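PDB 2EKL: D-3-phosphoglycerate dehydrogenase from Sulfolobus tokodaii, which probably catalyses the NAD-dependent oxidation of D-3-phosphoglycerate in amino-acid biosynthesis. Local coordinates for residues A[102-106]-A[152-157]. Sequence-based numbering, arbitrary orientation.
Sequences TDSAV and RIGTKV. With NAD (nicotinamide-adenine-dinucleotide), chain B.
K156 reaches across to D103 with its chain extended beyond CG, and NZ makes a salt bridge to OD1 at 2.7 Å, on the syn side and 26° out of the carboxylate plane. A water bonded to the other oxygen, OD2, adds a weak link to NZ. On the way, the lysine's CB lies 3.6 Å from V106 CG2, the two side chains crossing nearly at right angles, and its CD passes T102 CG2. With an alanine here, D103 would probably lose its charged mate, and the T102 methyl the aliphatic chain on one side. V106 holds CG1 anti to its backbone N (chi1 167°), which sends that methyl to V157 CG2 while CG2 meets I153 CG2. I153 CD1 is pressed tightly on A105 CB at 3.5 Å, and both methyls border the nicotinamide ring. R152 crosses T102 and runs on to the cofactor, where NH1 bonds O2N of NAD near the guanidinium plane; the amides of R152 and I153 grip O1A and O1N almost straight. This is the diphosphate-binding start of helix 152-163, following strand 144-148 in the Rossmann-type domain; segment 102-106, the start of helix 102-118, crosses segment 152-157 at -52°, its S104 also bonded to E139 of the second subunit.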
# COMPACT_ATOMS: atom_id res chain seq x y z
N THR A 102 -12.62 0.93 11.14
CA THR A 102 -11.99 2.13 10.59
C THR A 102 -10.53 2.01 10.15
O THR A 102 -10.22 2.20 8.98
CB THR A 102 -12.12 3.32 11.56
OG1 THR A 102 -13.50 3.59 11.82
CG2 THR A 102 -11.48 4.57 10.96
N ASP A 103 -9.63 1.71 11.08
CA ASP A 103 -8.21 1.64 10.72
C ASP A 103 -7.88 0.58 9.68
O ASP A 103 -6.98 0.77 8.86
CB ASP A 103 -7.33 1.43 11.97
CG ASP A 103 -7.30 2.66 12.87
OD1 ASP A 103 -7.43 3.80 12.36
OD2 ASP A 103 -7.12 2.49 14.10
N SER A 104 -8.59 -0.54 9.70
CA SER A 104 -8.34 -1.58 8.71
C SER A 104 -8.77 -1.10 7.32
O SER A 104 -8.10 -1.38 6.32
CB SER A 104 -9.06 -2.87 9.09
OG SER A 104 -8.40 -3.48 10.19
N ALA A 105 -9.88 -0.37 7.26
CA ALA A 105 -10.36 0.14 5.98
C ALA A 105 -9.43 1.25 5.48
O ALA A 105 -9.15 1.34 4.28
CB ALA A 105 -11.80 0.68 6.13
N VAL A 106 -8.95 2.08 6.40
CA VAL A 106 -8.03 3.16 6.07
C VAL A 106 -6.75 2.60 5.45
O VAL A 106 -6.25 3.08 4.43
CB VAL A 106 -7.63 3.97 7.33
CG1 VAL A 106 -6.45 4.87 7.02
CG2 VAL A 106 -8.82 4.79 7.83
N ARG A 152 -15.05 9.07 9.46
CA ARG A 152 -14.06 8.32 10.23
C ARG A 152 -12.87 7.89 9.36
O ARG A 152 -11.72 8.17 9.69
CB ARG A 152 -14.68 7.05 10.82
CG ARG A 152 -15.91 7.25 11.70
CD ARG A 152 -16.21 5.97 12.46
NE ARG A 152 -17.47 6.01 13.18
CZ ARG A 152 -18.66 5.78 12.64
NH1 ARG A 152 -18.76 5.48 11.35
NH2 ARG A 152 -19.76 5.83 13.38
N ILE A 153 -13.17 7.19 8.27
CA ILE A 153 -12.14 6.70 7.37
C ILE A 153 -11.52 7.79 6.51
O ILE A 153 -10.30 7.89 6.41
CB ILE A 153 -12.71 5.59 6.46
CG1 ILE A 153 -13.14 4.40 7.33
CG2 ILE A 153 -11.67 5.14 5.44
CD1 ILE A 153 -13.94 3.36 6.59
N GLY A 154 -12.36 8.62 5.90
CA GLY A 154 -11.85 9.69 5.06
C GLY A 154 -10.85 10.59 5.77
O GLY A 154 -9.83 10.98 5.20
N THR A 155 -11.14 10.94 7.02
CA THR A 155 -10.25 11.80 7.77
C THR A 155 -8.87 11.18 7.95
O THR A 155 -7.86 11.85 7.75
CB THR A 155 -10.83 12.14 9.16
OG1 THR A 155 -12.06 12.86 8.99
CG2 THR A 155 -9.85 13.00 9.96
N LYS A 156 -8.83 9.91 8.33
CA LYS A 156 -7.54 9.25 8.54
C LYS A 156 -6.75 9.04 7.25
O LYS A 156 -5.52 9.11 7.26
CB LYS A 156 -7.75 7.92 9.28
CG LYS A 156 -8.14 8.13 10.74
CD LYS A 156 -8.26 6.82 11.50
CE LYS A 156 -8.49 7.09 12.99
NZ LYS A 156 -8.57 5.84 13.79
N VAL A 157 -7.44 8.78 6.15
CA VAL A 157 -6.76 8.60 4.87
C VAL A 157 -6.09 9.94 4.55
O VAL A 157 -4.98 9.99 4.03
CB VAL A 157 -7.77 8.21 3.75
CG1 VAL A 157 -7.11 8.33 2.38
CG2 VAL A 157 -8.25 6.77 3.97
PA NAD B . -18.78 7.95 8.18
O1A NAD B . -17.89 8.24 9.32
O2A NAD B . -20.27 7.98 8.45
O5B NAD B . -18.39 8.99 7.02
C5B NAD B . -19.12 8.98 5.80
C4B NAD B . -19.00 10.53 5.26
O4B NAD B . -19.34 10.61 3.86
C3B NAD B . -19.86 11.48 6.15
O3B NAD B . -19.09 12.58 6.65
C2B NAD B . -21.03 11.83 5.21
O2B NAD B . -21.71 13.04 5.44
C1B NAD B . -20.31 11.71 3.92
N9A NAD B . -21.21 11.67 2.73
C8A NAD B . -22.41 11.01 2.52
N7A NAD B . -22.87 11.28 1.27
C5A NAD B . -21.98 12.11 0.68
C6A NAD B . -21.89 12.76 -0.62
N6A NAD B . -22.82 12.59 -1.54
N1A NAD B . -20.76 13.60 -0.92
C2A NAD B . -19.72 13.83 0.03
N3A NAD B . -19.81 13.20 1.30
C4A NAD B . -20.92 12.37 1.60
O3 NAD B . -18.46 6.48 7.60
PN NAD B . -17.06 5.66 7.57
O1N NAD B . -15.94 6.60 7.40
O2N NAD B . -17.07 4.87 8.83
O5D NAD B . -17.39 4.74 6.33
C5D NAD B . -17.24 5.25 5.03
C4D NAD B . -17.63 4.23 3.98
O4D NAD B . -16.77 3.10 4.00
C3D NAD B . -19.06 3.64 4.09
O3D NAD B . -19.68 3.54 2.79
C2D NAD B . -18.85 2.34 4.77
O2D NAD B . -19.98 1.49 4.70
C1D NAD B . -17.58 1.94 4.07
N1N NAD B . -16.75 0.87 4.68
C2N NAD B . -16.25 -0.16 3.82
C3N NAD B . -15.45 -1.20 4.39
C7N NAD B . -14.92 -2.27 3.50
O7N NAD B . -14.83 -3.50 4.02
N7N NAD B . -14.54 -2.08 2.25
C4N NAD B . -15.18 -1.16 5.85
C5N NAD B . -15.70 -0.11 6.71
C6N NAD B . -16.49 0.91 6.11
O HOH W 1 -6.13 4.36 15.65